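Local coordinates for protein lysine/ornithine decarboxylase (Vibrio vulnificus, PDB 2PLJ) that catalyses the decarboxylation of lysine and ornithine with pyridoxal phosphate as cofactor, releasing cadaverine or putrescine, at residues N154-F159 with K202-R207; I295-V300 with G382-A387. All coordinates share one frame; numbering follows the deposited sequence.

In the fold
From the N terminus the chain first gives strands 24-26 and 57-61 to the mixed sheet of the beta domain and then enters the beta/alpha barrel, where contact 1 closes: 154-159, at the end of helix 153-157, meets 202-207, where helix 191-203 gives way to strand 207-212. The closure brings together the connections on either side of strand 167-171. Contact 2 opens only after contact 1 has closed, so the two are in series and neither nest nor cross. It links 295-300, running from helix 293-296 into strand 300-312, with 382-387, and so holds the passage out of the barrel against the loop that follows strand 379-382, a neighbour of strand 300-312 in the mixed sheet. The centres of contact 1 and contact 2 are about 39 Å apart.

Contact 1: N154-F159 with K202-R207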
loop_
_atom_site.group_PDB
_atom_site.type_symbol
_atom_site.label_atom_id
_atom_site.label_comp_id
_atom_site.label_asym_id
_atom_site.label_seq_id
_atom_site.Cartn_x
_atom_site.Cartn_y
_atom_site.Cartn_z
ATOM N N ASN A 154 5.233 -6.842 -29.897
ATOM C CA ASN A 154 5.875 -7.802 -28.990
ATOM C C ASN A 154 4.785 -8.632 -28.296
ATOM O O ASN A 154 4.867 -9.850 -28.210
ATOM C CB ASN A 154 6.742 -7.036 -27.989
ATOM C CG ASN A 154 7.393 -7.928 -26.933
ATOM O OD1 ASN A 154 6.754 -8.338 -25.951
ATOM N ND2 ASN A 154 8.703 -8.152 -27.082
ATOM N N GLU A 155 3.755 -7.950 -27.819
ATOM C CA GLU A 155 2.604 -8.619 -27.222
ATOM C C GLU A 155 1.848 -9.483 -28.252
ATOM O O GLU A 155 1.478 -10.628 -27.965
ATOM C CB GLU A 155 1.668 -7.604 -26.581
ATOM C CG GLU A 155 0.690 -8.236 -25.583
ATOM C CD GLU A 155 1.383 -8.629 -24.256
ATOM O OE1 GLU A 155 2.581 -8.255 -24.051
ATOM O OE2 GLU A 155 0.720 -9.313 -23.440
ATOM N N LEU A 156 1.610 -8.926 -29.434
ATOM C CA LEU A 156 0.903 -9.676 -30.480
ATOM C C LEU A 156 1.579 -11.035 -30.736
ATOM O O LEU A 156 0.895 -12.061 -30.885
ATOM C CB LEU A 156 0.833 -8.848 -31.782
ATOM C CG LEU A 156 0.050 -9.541 -32.909
ATOM C CD1 LEU A 156 -1.435 -9.678 -32.536
ATOM C CD2 LEU A 156 0.277 -8.817 -34.249
ATOM N N GLU A 157 2.915 -11.037 -30.785
ATOM C CA GLU A 157 3.696 -12.256 -31.054
ATOM C C GLU A 157 3.354 -13.369 -30.057
ATOM O O GLU A 157 3.372 -14.561 -30.419
ATOM C CB GLU A 157 5.212 -11.945 -31.045
ATOM C CG GLU A 157 6.135 -13.104 -31.476
ATOM C CD GLU A 157 6.421 -14.122 -30.344
ATOM O OE1 GLU A 157 6.083 -13.877 -29.154
ATOM O OE2 GLU A 157 6.995 -15.191 -30.650
ATOM N N LYS A 158 3.041 -12.979 -28.813
ATOM C CA LYS A 158 2.702 -13.921 -27.745
ATOM C C LYS A 158 1.474 -14.772 -28.080
ATOM O O LYS A 158 1.247 -15.805 -27.436
ATOM C CB LYS A 158 2.460 -13.179 -26.419
ATOM C CG LYS A 158 3.658 -12.368 -26.002
ATOM C CD LYS A 158 3.461 -11.824 -24.585
ATOM C CE LYS A 158 4.652 -10.941 -24.203
ATOM N NZ LYS A 158 4.316 -10.128 -22.986
ATOM N N PHE A 159 0.670 -14.303 -29.038
ATOM C CA PHE A 159 -0.589 -14.975 -29.402
ATOM C C PHE A 159 -0.506 -15.915 -30.606
ATOM O O PHE A 159 -1.500 -16.575 -30.967
ATOM C CB PHE A 159 -1.731 -13.956 -29.573
ATOM C CG PHE A 159 -2.202 -13.417 -28.255
ATOM C CD1 PHE A 159 -3.046 -14.187 -27.462
ATOM C CD2 PHE A 159 -1.697 -12.199 -27.766
ATOM C CE1 PHE A 159 -3.449 -13.723 -26.191
ATOM C CE2 PHE A 159 -2.075 -11.720 -26.518
ATOM C CZ PHE A 159 -2.959 -12.477 -25.722
ATOM N N LYS A 202 -3.427 -10.097 -39.291
ATOM C CA LYS A 202 -3.955 -10.808 -40.471
ATOM C C LYS A 202 -2.892 -11.750 -41.066
ATOM O O LYS A 202 -3.186 -12.914 -41.370
ATOM C CB LYS A 202 -4.473 -9.853 -41.548
ATOM C CG LYS A 202 -5.174 -10.620 -42.690
ATOM C CD LYS A 202 -5.475 -9.743 -43.878
ATOM C CE LYS A 202 -6.229 -10.523 -44.958
ATOM N NZ LYS A 202 -7.028 -9.598 -45.821
ATOM N N GLU A 203 -1.663 -11.243 -41.193
ATOM C CA GLU A 203 -0.535 -12.029 -41.701
ATOM C C GLU A 203 -0.340 -13.269 -40.838
ATOM O O GLU A 203 -0.132 -14.367 -41.367
ATOM C CB GLU A 203 0.748 -11.194 -41.717
ATOM C CG GLU A 203 0.782 -10.134 -42.816
ATOM C CD GLU A 203 1.858 -9.053 -42.612
ATOM O OE1 GLU A 203 2.709 -9.183 -41.698
ATOM O OE2 GLU A 203 1.848 -8.063 -43.386
ATOM N N TRP A 204 -0.467 -13.091 -39.523
ATOM C CA TRP A 204 -0.235 -14.161 -38.548
ATOM C C TRP A 204 -1.473 -15.015 -38.248
ATOM O O TRP A 204 -1.429 -15.884 -37.381
ATOM C CB TRP A 204 0.363 -13.588 -37.245
ATOM C CG TRP A 204 1.739 -12.989 -37.418
ATOM C CD1 TRP A 204 2.564 -13.082 -38.525
ATOM C CD2 TRP A 204 2.453 -12.212 -36.452
ATOM N NE1 TRP A 204 3.744 -12.411 -38.289
ATOM C CE2 TRP A 204 3.704 -11.876 -37.022
ATOM C CE3 TRP A 204 2.169 -11.797 -35.142
ATOM C CZ2 TRP A 204 4.666 -11.117 -36.326
ATOM C CZ3 TRP A 204 3.120 -11.036 -34.452
ATOM C CH2 TRP A 204 4.359 -10.705 -35.049
ATOM N N ASN A 205 -2.554 -14.792 -38.997
ATOM C CA ASN A 205 -3.851 -15.451 -38.762
ATOM C C ASN A 205 -4.345 -15.369 -37.307
ATOM O O ASN A 205 -4.782 -16.367 -36.725
ATOM C CB ASN A 205 -3.831 -16.901 -39.255
ATOM C CG ASN A 205 -3.582 -16.997 -40.727
ATOM O OD1 ASN A 205 -4.184 -16.258 -41.515
ATOM N ND2 ASN A 205 -2.700 -17.909 -41.126
ATOM N N ILE A 206 -4.262 -14.167 -36.744
ATOM C CA ILE A 206 -4.748 -13.892 -35.373
ATOM C C ILE A 206 -5.949 -12.973 -35.509
ATOM O O ILE A 206 -5.853 -11.934 -36.154
ATOM C CB ILE A 206 -3.664 -13.242 -34.475
ATOM C CG1 ILE A 206 -2.458 -14.189 -34.321
ATOM C CG2 ILE A 206 -4.291 -12.765 -33.107
ATOM C CD1 ILE A 206 -1.193 -13.507 -33.729
ATOM N N ARG A 207 -7.081 -13.378 -34.925
ATOM C CA ARG A 207 -8.330 -12.627 -35.029
ATOM C C ARG A 207 -8.286 -11.349 -34.195
ATOM O O ARG A 207 -7.907 -11.378 -33.016
ATOM C CB ARG A 207 -9.508 -13.494 -34.573
ATOM C CG ARG A 207 -10.838 -12.726 -34.453
ATOM C CD ARG A 207 -12.052 -13.640 -34.234
ATOM N NE ARG A 207 -13.204 -12.863 -33.762
ATOM C CZ ARG A 207 -13.996 -12.138 -34.555
ATOM N NH1 ARG A 207 -13.781 -12.105 -35.870
ATOM N NH2 ARG A 207 -15.007 -11.448 -34.034
#
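Leu-156 meets the indole of Trp-204 with CB, CG and one branch. Its CB starts 4.1 Å from Trp-204 CZ3, and CG comes closer, near both CZ3 and CE3, on an oblique approach to the ring. At the end the branches part: CD2 stays with the indole, 3.6 Å from Trp-204 CZ3, whereas Leu-156 CD1 turns to the CD1 methyl of Ile-206 at 4.0 Å. The fork is aimed this way because CG stands opposite the backbone N (chi1 -177°). Glu-157 adds its CA to the six-membered ring, 3.7 Å from Trp-204 CZ3, while its carboxylate heads away. Across the contact there is no hydrogen bond. In this part of the beta/alpha barrel helix 191-203 ends in a Schellman motif with Asn-205, at positive phi, as its C-prime residue; the turn leads the chain from Trp-204 to Ile-206 and on into strand 207-212. Both Leu-156 and Ile-206 also rest on Leu-168 of strand 167-171. Ile-206 CD1 reaches the backbone between Leu-156 and Phe-159, 3.8 Å from Leu-156 O and 4.2 Å from Phe-159 CB. Lys-160 makes a cation-pi contact with the indole of Trp-204, a partly exposed residue.

Contact 2: I295-V300 with G382-A387; sequences ICAPAV and GRTMGA
Gly-386 fits against the turn 296-300 so closely that backbone meets backbone, its CA only 3.8 Å from the CA of Ala-297. Its N-H gives a bond of 2.9 Å from Gly-386 N to Ala-297 O, arriving in the carbonyl plane on a lone pair, though bent at the hydrogen (137°). Its CA-H points almost straight at Cys-296 O, with Gly-386 CA and that oxygen 3.4 Å apart. The carbonyl oxygens of Cys-296 and Ala-297 thus both lie against the glycine backbone. Val-300 covers the glycine from another direction, with CB 3.4 Å from Gly-386 CA. Beside the glycine, Ala-387 CB lies against Cys-296 SG and Ala-297 CB; the cysteine torsion, chi1 56°, turns SG to Ala-387. Segment 295-300 carries the chain from the beta/alpha barrel into the beta domain of this decarboxylase fold, and the side chain of Ala-387 is about 6 Å from the bound pyridoxyl-putrescine adduct. Met-385 N adds a second backbone bond, 3.0 Å to Val-300 O, tilted 32° from the carbonyl plane, and its side chain bends off toward Phe-328 and Tyr-338. The solvent side lies at Pro-298 and Thr-384, both partly exposed, with Pro-298 barely touching the other segment. There one water bridges the two backbones, accepting from Thr-384 N at 2.8 Å and donating to Pro-298 O and Val-300 O. Val-300 O is therefore gripped twice, by this water and by Met-385 N. Thr-384 CG2 touches Ala-297 CB more loosely, at 3.9 Å.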
loop_
_atom_site.group_PDB
_atom_site.type_symbol
_atom_site.label_atom_id
_atom_site.label_comp_id
_atom_site.label_asym_id
_atom_site.label_seq_id
_atom_site.Cartn_x
_atom_site.Cartn_y
_atom_site.Cartn_z
ATOM N N ILE A 295 -19.246 1.825 -10.154
ATOM C CA ILE A 295 -20.113 0.812 -9.579
ATOM C C ILE A 295 -19.877 0.608 -8.074
ATOM O O ILE A 295 -20.853 0.496 -7.300
ATOM C CB ILE A 295 -20.003 -0.535 -10.386
ATOM C CG1 ILE A 295 -20.697 -0.364 -11.748
ATOM C CG2 ILE A 295 -20.698 -1.710 -9.655
ATOM C CD1 ILE A 295 -20.404 -1.497 -12.705
ATOM N N CYS A 296 -18.604 0.551 -7.670
ATOM C CA CYS A 296 -18.273 0.167 -6.279
ATOM C C CYS A 296 -18.030 1.322 -5.335
ATOM O O CYS A 296 -18.285 1.191 -4.151
ATOM C CB CYS A 296 -17.089 -0.812 -6.201
ATOM S SG CYS A 296 -15.612 -0.187 -6.992
ATOM N N ALA A 297 -17.518 2.445 -5.849
ATOM C CA ALA A 297 -17.068 3.487 -4.901
ATOM C C ALA A 297 -18.137 3.913 -3.852
ATOM O O ALA A 297 -17.827 3.989 -2.661
ATOM C CB ALA A 297 -16.474 4.723 -5.638
ATOM N N PRO A 298 -19.368 4.233 -4.302
ATOM C CA PRO A 298 -20.390 4.750 -3.349
ATOM C C PRO A 298 -20.953 3.695 -2.419
ATOM O O PRO A 298 -21.678 4.030 -1.460
ATOM C CB PRO A 298 -21.499 5.243 -4.282
ATOM C CG PRO A 298 -20.810 5.468 -5.629
ATOM C CD PRO A 298 -19.838 4.313 -5.701
ATOM N N ALA A 299 -20.625 2.436 -2.681
ATOM C CA ALA A 299 -21.282 1.315 -2.001
ATOM C C ALA A 299 -20.641 0.956 -0.654
ATOM O O ALA A 299 -21.172 0.079 0.061
ATOM C CB ALA A 299 -21.323 0.083 -2.924
ATOM N N VAL A 300 -19.542 1.613 -0.295
ATOM C CA VAL A 300 -18.834 1.231 0.929
ATOM C C VAL A 300 -18.677 2.445 1.842
ATOM O O VAL A 300 -18.341 3.540 1.377
ATOM C CB VAL A 300 -17.440 0.566 0.629
ATOM C CG1 VAL A 300 -16.657 0.295 1.921
ATOM C CG2 VAL A 300 -17.613 -0.726 -0.218
ATOM N N GLY A 382 -16.036 7.316 6.934
ATOM C CA GLY A 382 -15.634 7.782 5.604
ATOM C C GLY A 382 -16.656 7.353 4.559
ATOM O O GLY A 382 -17.164 6.217 4.610
ATOM N N ARG A 383 -16.992 8.254 3.634
ATOM C CA ARG A 383 -17.945 7.915 2.570
ATOM C C ARG A 383 -17.235 7.706 1.235
ATOM O O ARG A 383 -16.125 8.225 1.024
ATOM C CB ARG A 383 -19.015 9.007 2.352
ATOM C CG ARG A 383 -19.510 9.768 3.592
ATOM C CD ARG A 383 -20.274 8.897 4.558
ATOM N NE ARG A 383 -21.526 8.345 4.030
ATOM C CZ ARG A 383 -22.735 8.898 4.182
ATOM N NH1 ARG A 383 -22.886 10.069 4.795
ATOM N NH2 ARG A 383 -23.804 8.285 3.675
ATOM N N THR A 384 -17.943 7.040 0.311
ATOM C CA THR A 384 -17.412 6.776 -1.029
ATOM C C THR A 384 -16.079 6.002 -0.890
ATOM O O THR A 384 -15.084 6.267 -1.585
ATOM C CB THR A 384 -17.202 8.080 -1.868
ATOM O OG1 THR A 384 -18.185 9.067 -1.496
ATOM C CG2 THR A 384 -17.303 7.775 -3.372
ATOM N N MET A 385 -16.094 5.027 0.018
ATOM C CA MET A 385 -14.896 4.252 0.363
ATOM C C MET A 385 -14.765 2.893 -0.351
ATOM O O MET A 385 -14.023 2.000 0.097
ATOM C CB MET A 385 -14.787 4.087 1.896
ATOM C CG MET A 385 -14.459 5.376 2.637
ATOM S SD MET A 385 -12.749 5.873 2.297
ATOM C CE MET A 385 -11.848 4.645 3.219
ATOM N N GLY A 386 -15.460 2.747 -1.491
ATOM C CA GLY A 386 -15.547 1.423 -2.117
ATOM C C GLY A 386 -14.417 1.081 -3.082
ATOM O O GLY A 386 -14.092 -0.102 -3.263
ATOM N N ALA A 387 -13.861 2.092 -3.751
ATOM C CA ALA A 387 -12.985 1.841 -4.890
ATOM C C ALA A 387 -11.545 2.257 -4.571
ATOM O O ALA A 387 -11.332 3.380 -4.098
ATOM C CB ALA A 387 -13.487 2.619 -6.145
HETATM O O HOH W 1 -20.364 5.732 0.663
#